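Local coordinates for protein metallo-carboxypeptidase (Pseudomonas aeruginosa, PDB 4A39) that is a zinc-dependent M14 metallocarboxypeptidase that probably removes C-terminal residues from peptides or proteins and serves as a model for mammalian cytosolic carboxypeptidases, at residues A[264-269]-A[338-343]; A[171-176]-A[212-217]; A[32-37]-A[62-67]. All coordinates share one frame; numbering follows the deposited sequence.

Contact 1 (A[264-269]-A[338-343]); sequences HGVDLF and QTYDCL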
loop_
_atom_site.group_PDB
_atom_site.type_symbol
_atom_site.label_atom_id
_atom_site.label_comp_id
_atom_site.label_asym_id
_atom_site.label_seq_id
_atom_site.Cartn_x
_atom_site.Cartn_y
_atom_site.Cartn_z
ATOM N N HIS A 264 -12.339 -10.525 18.289
ATOM C CA HIS A 264 -11.246 -11.481 18.374
ATOM C C HIS A 264 -10.030 -11.040 19.171
ATOM O O HIS A 264 -9.274 -11.889 19.646
ATOM C CB HIS A 264 -10.797 -11.905 16.972
ATOM C CG HIS A 264 -11.906 -12.413 16.111
ATOM N ND1 HIS A 264 -12.725 -11.583 15.377
ATOM C CD2 HIS A 264 -12.342 -13.672 15.882
ATOM C CE1 HIS A 264 -13.613 -12.310 14.725
ATOM N NE2 HIS A 264 -13.400 -13.581 15.012
ATOM N N GLY A 265 -9.820 -9.738 19.324
ATOM C CA GLY A 265 -8.667 -9.255 20.072
ATOM C C GLY A 265 -7.506 -8.981 19.138
ATOM O O GLY A 265 -7.461 -9.520 18.026
ATOM N N VAL A 266 -6.569 -8.150 19.595
ATOM C CA VAL A 266 -5.406 -7.763 18.802
ATOM C C VAL A 266 -4.123 -7.744 19.638
ATOM O O VAL A 266 -4.083 -7.129 20.702
ATOM C CB VAL A 266 -5.603 -6.343 18.202
ATOM C CG1 VAL A 266 -4.406 -5.970 17.338
ATOM C CG2 VAL A 266 -6.893 -6.285 17.389
ATOM N N ASP A 267 -3.075 -8.404 19.145
ATOM C CA ASP A 267 -1.794 -8.440 19.852
ATOM C C ASP A 267 -0.657 -7.842 19.018
ATOM O O ASP A 267 0.483 -7.749 19.471
ATOM C CB ASP A 267 -1.458 -9.879 20.260
ATOM C CG ASP A 267 -2.523 -10.486 21.158
ATOM O OD1 ASP A 267 -2.787 -9.909 22.237
ATOM O OD2 ASP A 267 -3.098 -11.528 20.785
ATOM N N LEU A 268 -0.986 -7.430 17.800
ATOM C CA LEU A 268 -0.030 -6.820 16.881
ATOM C C LEU A 268 -0.835 -6.214 15.748
ATOM O O LEU A 268 -1.809 -6.815 15.291
ATOM C CB LEU A 268 0.924 -7.863 16.295
ATOM C CG LEU A 268 1.818 -7.303 15.181
ATOM C CD1 LEU A 268 3.040 -6.641 15.795
ATOM C CD2 LEU A 268 2.234 -8.410 14.237
ATOM N N PHE A 269 -0.438 -5.031 15.293
ATOM C CA PHE A 269 -1.153 -4.386 14.200
ATOM C C PHE A 269 -0.222 -3.659 13.246
ATOM O O PHE A 269 0.538 -2.784 13.657
ATOM C CB PHE A 269 -2.175 -3.386 14.740
ATOM C CG PHE A 269 -2.921 -2.645 13.663
ATOM C CD1 PHE A 269 -3.783 -3.324 12.801
ATOM C CD2 PHE A 269 -2.748 -1.277 13.496
ATOM C CE1 PHE A 269 -4.460 -2.644 11.790
ATOM C CE2 PHE A 269 -3.419 -0.585 12.487
ATOM C CZ PHE A 269 -4.277 -1.267 11.633
ATOM N N GLN A 338 -3.439 1.810 20.872
ATOM C CA GLN A 338 -3.875 2.240 22.195
ATOM C C GLN A 338 -5.073 1.459 22.710
ATOM O O GLN A 338 -5.125 1.092 23.881
ATOM C CB GLN A 338 -4.211 3.731 22.185
ATOM C CG GLN A 338 -4.544 4.278 23.564
ATOM C CD GLN A 338 -4.533 5.787 23.597
ATOM O OE1 GLN A 338 -5.567 6.435 23.428
ATOM N NE2 GLN A 338 -3.355 6.359 23.791
ATOM N N THR A 339 -6.035 1.197 21.835
ATOM C CA THR A 339 -7.233 0.474 22.240
ATOM C C THR A 339 -6.920 -0.939 22.701
ATOM O O THR A 339 -7.550 -1.451 23.632
ATOM C CB THR A 339 -8.257 0.416 21.086
ATOM O OG1 THR A 339 -8.629 1.750 20.718
ATOM C CG2 THR A 339 -9.507 -0.347 21.511
ATOM N N TYR A 340 -5.925 -1.560 22.072
ATOM C CA TYR A 340 -5.556 -2.929 22.409
ATOM C C TYR A 340 -4.207 -3.092 23.103
ATOM O O TYR A 340 -3.809 -4.215 23.429
ATOM C CB TYR A 340 -5.626 -3.786 21.140
ATOM C CG TYR A 340 -7.036 -3.862 20.601
ATOM C CD1 TYR A 340 -7.971 -4.724 21.172
ATOM C CD2 TYR A 340 -7.464 -3.003 19.590
ATOM C CE1 TYR A 340 -9.300 -4.725 20.756
ATOM C CE2 TYR A 340 -8.794 -2.995 19.164
ATOM C CZ TYR A 340 -9.703 -3.857 19.753
ATOM O OH TYR A 340 -11.021 -3.843 19.356
ATOM N N ASP A 341 -3.527 -1.973 23.350
ATOM C CA ASP A 341 -2.224 -1.976 24.020
ATOM C C ASP A 341 -1.277 -2.961 23.335
ATOM O O ASP A 341 -0.642 -3.793 23.987
ATOM C CB ASP A 341 -2.398 -2.361 25.493
ATOM C CG ASP A 341 -1.115 -2.218 26.296
ATOM O OD1 ASP A 341 -0.263 -1.381 25.924
ATOM O OD2 ASP A 341 -0.969 -2.942 27.308
ATOM N N CYS A 342 -1.169 -2.851 22.014
ATOM C CA CYS A 342 -0.318 -3.759 21.255
ATOM C C CYS A 342 0.698 -3.019 20.411
ATOM O O CYS A 342 0.560 -1.824 20.154
ATOM C CB CYS A 342 -1.173 -4.620 20.318
ATOM S SG CYS A 342 -2.029 -3.668 19.020
ATOM N N LEU A 343 1.722 -3.746 19.982
ATOM C CA LEU A 343 2.741 -3.178 19.113
ATOM C C LEU A 343 1.987 -2.823 17.835
ATOM O O LEU A 343 1.231 -3.645 17.305
ATOM C CB LEU A 343 3.824 -4.219 18.820
ATOM C CG LEU A 343 4.898 -3.827 17.799
ATOM C CD1 LEU A 343 5.630 -2.579 18.275
ATOM C CD2 LEU A 343 5.876 -4.978 17.621
HETATM O O HOH W 1 1.829 -6.349 21.396
#
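Val266 presses one of its methyls onto the ring of Tyr340: CG2 stands 4.0 Å from the ring centroid, 10° off the normal, a CH-pi contact over the middle of the face. The opposite face of the ring carries the methyl CG2 of its own neighbour Thr339, nearer the rim, so the ring is held between two methyl groups. The other branch of the valine, CG1, lies anti to the backbone N (chi1 -178°) and reaches the sulfur of Cys342, with Val266 CG1 3.7 Å from Cys342 SG. That thiol also faces CB of Phe269, more loosely. Further along, Leu268 and Leu343 lie side by side and point the same way, with Leu268 CD1 3.8 Å from Leu343 CD2. Met261 of helix 252-264 and Trp174 of strand 171-177 also pack on Val266, and Leu299 of helix 294-308 on Leu343.

Outside this apolar row the backbones are joined by one direct hydrogen bond, from Phe269 N to Leu343 O at 3.0 Å. Leu343 O also receives a CA-H...O contact from Leu268 CA at 3.4 Å. Beside them a water donates to Asp267 O at 2.7 Å and accepts from Leu343 N at 3.0 Å, bridging two atoms too far apart for a direct bond. The carboxylate of Asp267 is engaged in salt bridges with Arg388 and a lysine of the neighbouring strand, and Arg388 also donates to Val266 O and Tyr340 O.

Strands 268-275 and 343-350, parallel neighbours in the carboxypeptidase sheet, are thus joined here by one direct bond and a water. Apolar side chains pack the segment after helix 252-264 against the end of helix 332-340 and the residues that follow, while the buried carboxylate is answered by two cations, which would be expected to favour its ionised form.

Contact 2 (A[171-176]-A[212-217]); sequences LKLWVI and ADLYLV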
loop_
_atom_site.group_PDB
_atom_site.type_symbol
_atom_site.label_atom_id
_atom_site.label_comp_id
_atom_site.label_asym_id
_atom_site.label_seq_id
_atom_site.Cartn_x
_atom_site.Cartn_y
_atom_site.Cartn_z
ATOM N N LEU A 171 -2.092 -15.735 20.306
ATOM C CA LEU A 171 -1.842 -14.385 19.807
ATOM C C LEU A 171 -2.573 -14.109 18.498
ATOM O O LEU A 171 -2.752 -15.007 17.679
ATOM C CB LEU A 171 -0.337 -14.165 19.614
ATOM C CG LEU A 171 0.520 -14.275 20.880
ATOM C CD1 LEU A 171 1.984 -14.100 20.527
ATOM C CD2 LEU A 171 0.086 -13.223 21.890
ATOM N N LYS A 172 -2.999 -12.861 18.314
ATOM C CA LYS A 172 -3.702 -12.442 17.100
ATOM C C LYS A 172 -2.894 -11.332 16.447
ATOM O O LYS A 172 -2.816 -10.224 16.975
ATOM C CB LYS A 172 -5.100 -11.910 17.431
ATOM C CG LYS A 172 -6.034 -12.925 18.061
ATOM C CD LYS A 172 -5.595 -13.302 19.459
ATOM C CE LYS A 172 -5.938 -12.222 20.466
ATOM N NZ LYS A 172 -5.578 -12.673 21.842
ATOM N N LEU A 173 -2.293 -11.631 15.298
ATOM C CA LEU A 173 -1.473 -10.649 14.593
ATOM C C LEU A 173 -2.228 -10.104 13.384
ATOM O O LEU A 173 -2.497 -10.836 12.427
ATOM C CB LEU A 173 -0.162 -11.298 14.146
ATOM C CG LEU A 173 0.547 -12.183 15.176
ATOM C CD1 LEU A 173 1.886 -12.607 14.601
ATOM C CD2 LEU A 173 0.739 -11.447 16.494
ATOM N N TRP A 174 -2.556 -8.816 13.436
ATOM C CA TRP A 174 -3.303 -8.166 12.368
ATOM C C TRP A 174 -2.485 -7.347 11.383
ATOM O O TRP A 174 -1.612 -6.560 11.770
ATOM C CB TRP A 174 -4.373 -7.248 12.962
ATOM C CG TRP A 174 -5.465 -7.952 13.698
ATOM C CD1 TRP A 174 -5.364 -8.638 14.877
ATOM C CD2 TRP A 174 -6.842 -8.011 13.314
ATOM N NE1 TRP A 174 -6.600 -9.120 15.252
ATOM C CE2 TRP A 174 -7.524 -8.747 14.310
ATOM C CE3 TRP A 174 -7.567 -7.511 12.222
ATOM C CZ2 TRP A 174 -8.900 -8.995 14.248
ATOM C CZ3 TRP A 174 -8.937 -7.759 12.159
ATOM C CH2 TRP A 174 -9.588 -8.495 13.169
ATOM N N VAL A 175 -2.801 -7.524 10.106
ATOM C CA VAL A 175 -2.151 -6.777 9.036
ATOM C C VAL A 175 -3.220 -6.378 8.022
ATOM O O VAL A 175 -3.887 -7.249 7.453
ATOM C CB VAL A 175 -1.097 -7.629 8.307
ATOM C CG1 VAL A 175 -0.390 -6.786 7.256
ATOM C CG2 VAL A 175 -0.096 -8.177 9.310
ATOM N N ILE A 176 -3.401 -5.073 7.827
ATOM C CA ILE A 176 -4.374 -4.578 6.854
ATOM C C ILE A 176 -3.640 -3.696 5.845
ATOM O O ILE A 176 -2.616 -3.078 6.169
ATOM C CB ILE A 176 -5.528 -3.785 7.526
ATOM C CG1 ILE A 176 -5.020 -2.460 8.086
ATOM C CG2 ILE A 176 -6.153 -4.632 8.637
ATOM C CD1 ILE A 176 -6.121 -1.594 8.655
ATOM N N ALA A 212 0.808 -18.081 17.181
ATOM C CA ALA A 212 -0.041 -17.001 16.701
ATOM C C ALA A 212 -0.832 -17.302 15.439
ATOM O O ALA A 212 -0.466 -18.171 14.651
ATOM C CB ALA A 212 0.804 -15.753 16.479
ATOM N N ASP A 213 -1.935 -16.575 15.278
ATOM C CA ASP A 213 -2.788 -16.678 14.101
ATOM C C ASP A 213 -2.655 -15.335 13.394
ATOM O O ASP A 213 -2.440 -14.307 14.042
ATOM C CB ASP A 213 -4.262 -16.865 14.470
ATOM C CG ASP A 213 -4.549 -18.200 15.119
ATOM O OD1 ASP A 213 -3.735 -19.133 14.974
ATOM O OD2 ASP A 213 -5.613 -18.315 15.762
ATOM N N LEU A 214 -2.783 -15.334 12.073
ATOM C CA LEU A 214 -2.693 -14.086 11.329
ATOM C C LEU A 214 -4.076 -13.666 10.854
ATOM O O LEU A 214 -4.842 -14.487 10.348
ATOM C CB LEU A 214 -1.769 -14.246 10.122
ATOM C CG LEU A 214 -0.384 -14.833 10.397
ATOM C CD1 LEU A 214 0.386 -14.898 9.091
ATOM C CD2 LEU A 214 0.362 -13.990 11.423
ATOM N N TYR A 215 -4.394 -12.388 11.055
ATOM C CA TYR A 215 -5.663 -11.802 10.626
ATOM C C TYR A 215 -5.250 -10.813 9.540
ATOM O O TYR A 215 -4.621 -9.788 9.822
ATOM C CB TYR A 215 -6.340 -11.090 11.797
ATOM C CG TYR A 215 -6.904 -12.042 12.835
ATOM C CD1 TYR A 215 -6.062 -12.762 13.681
ATOM C CD2 TYR A 215 -8.278 -12.236 12.956
ATOM C CE1 TYR A 215 -6.574 -13.651 14.626
ATOM C CE2 TYR A 215 -8.804 -13.123 13.902
ATOM C CZ TYR A 215 -7.945 -13.823 14.731
ATOM O OH TYR A 215 -8.456 -14.684 15.679
ATOM N N LEU A 216 -5.617 -11.127 8.301
ATOM C CA LEU A 216 -5.208 -10.327 7.152
ATOM C C LEU A 216 -6.326 -9.719 6.320
ATOM O O LEU A 216 -7.303 -10.388 5.996
ATOM C CB LEU A 216 -4.363 -11.201 6.222
ATOM C CG LEU A 216 -3.297 -12.104 6.848
ATOM C CD1 LEU A 216 -2.738 -13.035 5.783
ATOM C CD2 LEU A 216 -2.200 -11.259 7.468
ATOM N N VAL A 217 -6.158 -8.449 5.962
ATOM C CA VAL A 217 -7.115 -7.756 5.102
ATOM C C VAL A 217 -6.302 -7.239 3.918
ATOM O O VAL A 217 -5.693 -6.177 3.997
ATOM C CB VAL A 217 -7.780 -6.551 5.803
ATOM C CG1 VAL A 217 -8.687 -5.824 4.816
ATOM C CG2 VAL A 217 -8.597 -7.021 7.007
#
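Trp174 and Tyr215 stack on one face of two neighbouring parallel strands, whose axes run at 22° to each other. Five backbone hydrogen bonds join the strands: Leu171 O and Leu173 O accept from Asp213 N and Tyr215 N, Asp213 O and Tyr215 O accept from Leu173 N and Val175 N, and Val175 O accepts from Val217 N. The shortest, Tyr215 N to Leu173 O, is 2.8 Å and nearly straight (176° at the hydrogen). Several of these carbonyls take a CA-H...O contact as well; Tyr215 O, for instance, also meets Trp174 CA at 3.3 Å. On its far side strand 171-177 bonds to strand 268-275, where Trp174 pairs with Leu268 and Leu270.

The two rings form an offset stack, centroids 4.6 Å apart and planes at 14°. Tyr215 CB sits over the five-membered ring of Trp174, 3.6 Å from its centroid, and Trp174 CZ2 comes 3.5 Å from Tyr215 CD2. The indole nitrogen stands above the tyrosine ring but gives its hydrogen to Gly265 O, while the phenol oxygen bonds to Arg162. Lys172, bent at chi2 and chi3, lays CG 3.6 Å from Tyr215 CE1 and sends its ammonium to Asp267 and His170 O. Asp213 on the same face is paired with Arg164 and accepts from Ser169.

The other face is wholly apolar: Leu173 CD1 meets Leu214 CD2 at 3.8 Å, Ala212 CB touches both Leu171 and Leu173, and Leu216 lies beside Val175 under Met190 of helix 185-196.

With helices 185-196 and 203-211 between them, the strands form a beta-alpha-beta crossover in the mixed carboxypeptidase sheet. The buried carboxylate of Asp213 is probably balanced by Arg164, and the ammonium of the less buried Lys172 by its aspartate.

Contact 3 (A[32-37]-A[62-67]); sequences DPRRIR and ATEHCF
A type I beta turn, Asp32 to Arg35, lies against the start of strand 65-69 in the N-terminal beta domain and leads into strand 36-39, its parallel neighbour. Pro33, Arg34 and Ile36 make the cross-contacts. Pro33 O accepts from Cys66 N at 2.7 Å, in the carbonyl plane, and takes a CA-H...O contact from His65 CA. Three residues after Pro33, Ile36 N donates to Cys66 O at 3.1 Å, nearly in line with the carbonyl but bent at the hydrogen (142°). Cys66 is thus held through both its backbone N and its backbone O.

Ile36 carries the apolar part. Its CG1 branch, anti to the carbonyl carbon (chi1 -58°), extends CD1 over the Phe67 ring, 3.7 Å from the centroid in a CH-pi contact displaced toward the rim. CG2 of Ile36 follows alongside, 3.6 Å from Phe67 CD2. The same CD1 lies at the edge of the His65 imidazole, while Pro33 CB covers a face of that ring, 4.2 Å from its centroid. His65 ND1, buried here among aliphatic carbons, has no polar partner in the model. Phe67 also meets the rings of Phe109 and Phe120.

At the outer side the contact is looser. Arg34 NE and Glu64 OE1 form a long salt bridge of 3.7 Å, the carboxylate oxygen lying at the guanidinium edge. Within the turn Asp32 OD1 accepts Arg34 N from above the carboxylate plane, an Asx turn; Arg35 NH1 folds back onto Arg34 O, and Arg35 N closes the beta turn on Asp32 O.

A type I turn with an Asx turn at its first residue and proline at its second, followed by a parallel bridge between Ile36 and Phe67, thus joins strands 36-39 and 65-69 of the mixed sheet in this cytosolic-type carboxypeptidase.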
loop_
_atom_site.group_PDB
_atom_site.type_symbol
_atom_site.label_atom_id
_atom_site.label_comp_id
_atom_site.label_asym_id
_atom_site.label_seq_id
_atom_site.Cartn_x
_atom_site.Cartn_y
_atom_site.Cartn_z
ATOM N N ASP A 32 0.426 15.689 -30.981
ATOM C CA ASP A 32 1.852 15.856 -31.251
ATOM C C ASP A 32 2.637 15.002 -30.248
ATOM O O ASP A 32 2.588 15.253 -29.056
ATOM C CB ASP A 32 2.220 17.337 -31.084
ATOM C CG ASP A 32 3.672 17.634 -31.388
ATOM O OD1 ASP A 32 4.486 16.695 -31.468
ATOM O OD2 ASP A 32 3.994 18.832 -31.545
ATOM N N PRO A 33 3.348 13.972 -30.736
ATOM C CA PRO A 33 4.124 13.081 -29.864
ATOM C C PRO A 33 5.086 13.762 -28.882
ATOM O O PRO A 33 5.357 13.217 -27.811
ATOM C CB PRO A 33 4.866 12.182 -30.851
ATOM C CG PRO A 33 3.915 12.109 -32.006
ATOM C CD PRO A 33 3.488 13.553 -32.141
ATOM N N ARG A 34 5.604 14.938 -29.242
ATOM C CA ARG A 34 6.529 15.629 -28.351
ATOM C C ARG A 34 5.825 16.682 -27.495
ATOM O O ARG A 34 6.471 17.437 -26.761
ATOM C CB ARG A 34 7.652 16.290 -29.173
ATOM C CG ARG A 34 8.449 15.303 -30.039
ATOM C CD ARG A 34 9.654 15.954 -30.732
ATOM N NE ARG A 34 10.691 16.362 -29.787
ATOM C CZ ARG A 34 11.018 17.624 -29.532
ATOM N NH1 ARG A 34 10.389 18.613 -30.153
ATOM N NH2 ARG A 34 11.976 17.899 -28.657
ATOM N N ARG A 35 4.499 16.729 -27.585
ATOM C CA ARG A 35 3.698 17.687 -26.824
ATOM C C ARG A 35 2.430 17.056 -26.259
ATOM O O ARG A 35 1.360 17.668 -26.292
ATOM C CB ARG A 35 3.322 18.884 -27.717
ATOM C CG ARG A 35 4.518 19.635 -28.318
ATOM C CD ARG A 35 5.152 20.584 -27.303
ATOM N NE ARG A 35 6.229 21.395 -27.871
ATOM C CZ ARG A 35 7.487 20.988 -28.014
ATOM N NH1 ARG A 35 7.852 19.773 -27.627
ATOM N NH2 ARG A 35 8.386 21.807 -28.541
ATOM N N ILE A 36 2.523 15.836 -25.751
ATOM C CA ILE A 36 1.365 15.147 -25.187
ATOM C C ILE A 36 1.010 15.802 -23.848
ATOM O O ILE A 36 1.836 15.852 -22.942
ATOM C CB ILE A 36 1.671 13.652 -24.990
ATOM C CG1 ILE A 36 2.070 13.037 -26.337
ATOM C CG2 ILE A 36 0.448 12.926 -24.423
ATOM C CD1 ILE A 36 2.681 11.652 -26.231
ATOM N N ARG A 37 -0.216 16.310 -23.738
ATOM C CA ARG A 37 -0.669 16.992 -22.527
ATOM C C ARG A 37 -1.789 16.200 -21.870
ATOM O O ARG A 37 -2.766 15.850 -22.523
ATOM C CB ARG A 37 -1.181 18.398 -22.878
ATOM C CG ARG A 37 -0.217 19.238 -23.706
ATOM C CD ARG A 37 1.005 19.666 -22.917
ATOM N NE ARG A 37 0.709 20.742 -21.973
ATOM C CZ ARG A 37 1.625 21.347 -21.224
ATOM N NH1 ARG A 37 2.899 20.983 -21.309
ATOM N NH2 ARG A 37 1.270 22.317 -20.391
ATOM N N ALA A 62 10.115 4.316 -33.748
ATOM C CA ALA A 62 11.293 5.177 -33.776
ATOM C C ALA A 62 10.882 6.627 -33.589
ATOM O O ALA A 62 11.344 7.514 -34.308
ATOM C CB ALA A 62 12.031 5.007 -35.106
ATOM N N THR A 63 10.019 6.861 -32.606
ATOM C CA THR A 63 9.514 8.197 -32.334
ATOM C C THR A 63 9.551 8.525 -30.846
ATOM O O THR A 63 9.023 7.779 -30.020
ATOM C CB THR A 63 8.057 8.325 -32.841
ATOM O OG1 THR A 63 8.032 8.137 -34.261
ATOM C CG2 THR A 63 7.479 9.696 -32.501
ATOM N N GLU A 64 10.183 9.642 -30.505
ATOM C CA GLU A 64 10.256 10.062 -29.115
ATOM C C GLU A 64 8.919 10.656 -28.694
ATOM O O GLU A 64 8.383 11.532 -29.368
ATOM C CB GLU A 64 11.357 11.105 -28.920
ATOM C CG GLU A 64 11.363 11.743 -27.537
ATOM C CD GLU A 64 12.498 12.731 -27.350
ATOM O OE1 GLU A 64 12.626 13.666 -28.172
ATOM O OE2 GLU A 64 13.263 12.573 -26.374
ATOM N N HIS A 65 8.379 10.162 -27.584
ATOM C CA HIS A 65 7.115 10.673 -27.062
ATOM C C HIS A 65 7.401 11.395 -25.758
ATOM O O HIS A 65 8.080 10.864 -24.877
ATOM C CB HIS A 65 6.122 9.534 -26.829
ATOM C CG HIS A 65 5.663 8.877 -28.091
ATOM N ND1 HIS A 65 4.353 8.907 -28.519
ATOM C CD2 HIS A 65 6.356 8.214 -29.047
ATOM C CE1 HIS A 65 4.259 8.294 -29.686
ATOM N NE2 HIS A 65 5.461 7.865 -30.028
ATOM N N CYS A 66 6.893 12.617 -25.650
ATOM C CA CYS A 66 7.105 13.438 -24.469
ATOM C C CYS A 66 5.773 13.752 -23.811
ATOM O O CYS A 66 4.915 14.411 -24.402
ATOM C CB CYS A 66 7.817 14.723 -24.873
ATOM S SG CYS A 66 9.327 14.358 -25.772
ATOM N N PHE A 67 5.618 13.277 -22.580
ATOM C CA PHE A 67 4.388 13.459 -21.816
ATOM C C PHE A 67 4.508 14.511 -20.723
ATOM O O PHE A 67 5.583 14.711 -20.155
ATOM C CB PHE A 67 3.994 12.135 -21.155
ATOM C CG PHE A 67 3.753 11.011 -22.121
ATOM C CD1 PHE A 67 4.820 10.264 -22.621
ATOM C CD2 PHE A 67 2.460 10.691 -22.525
ATOM C CE1 PHE A 67 4.601 9.211 -23.506
ATOM C CE2 PHE A 67 2.228 9.637 -23.413
ATOM C CZ PHE A 67 3.303 8.894 -23.905
#

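Overall arrangement
From the N terminus, contact 3 closes first, bringing residues 32-37 onto 62-67 around a loop with strand 53-57, within the mixed sheet of the N-terminal domain. Contact 2 follows, joining strands 171-177 and 212-217 across a mostly helical connection. Contact 1 closes last, bringing strand 268-275 beside strand 343-350 and the end of helix 332-340, around a loop with strand 282-284 and helix 294-308. The three loops are in series; none nests in or crosses another. Contacts 1 and 2 touch, because strands 171-177 and 268-275 are neighbours in the carboxypeptidase sheet; their centres are 10 Å apart. Contact 3 stands alone across the chain's centre, its nearest atoms about 32 Å from contact 2.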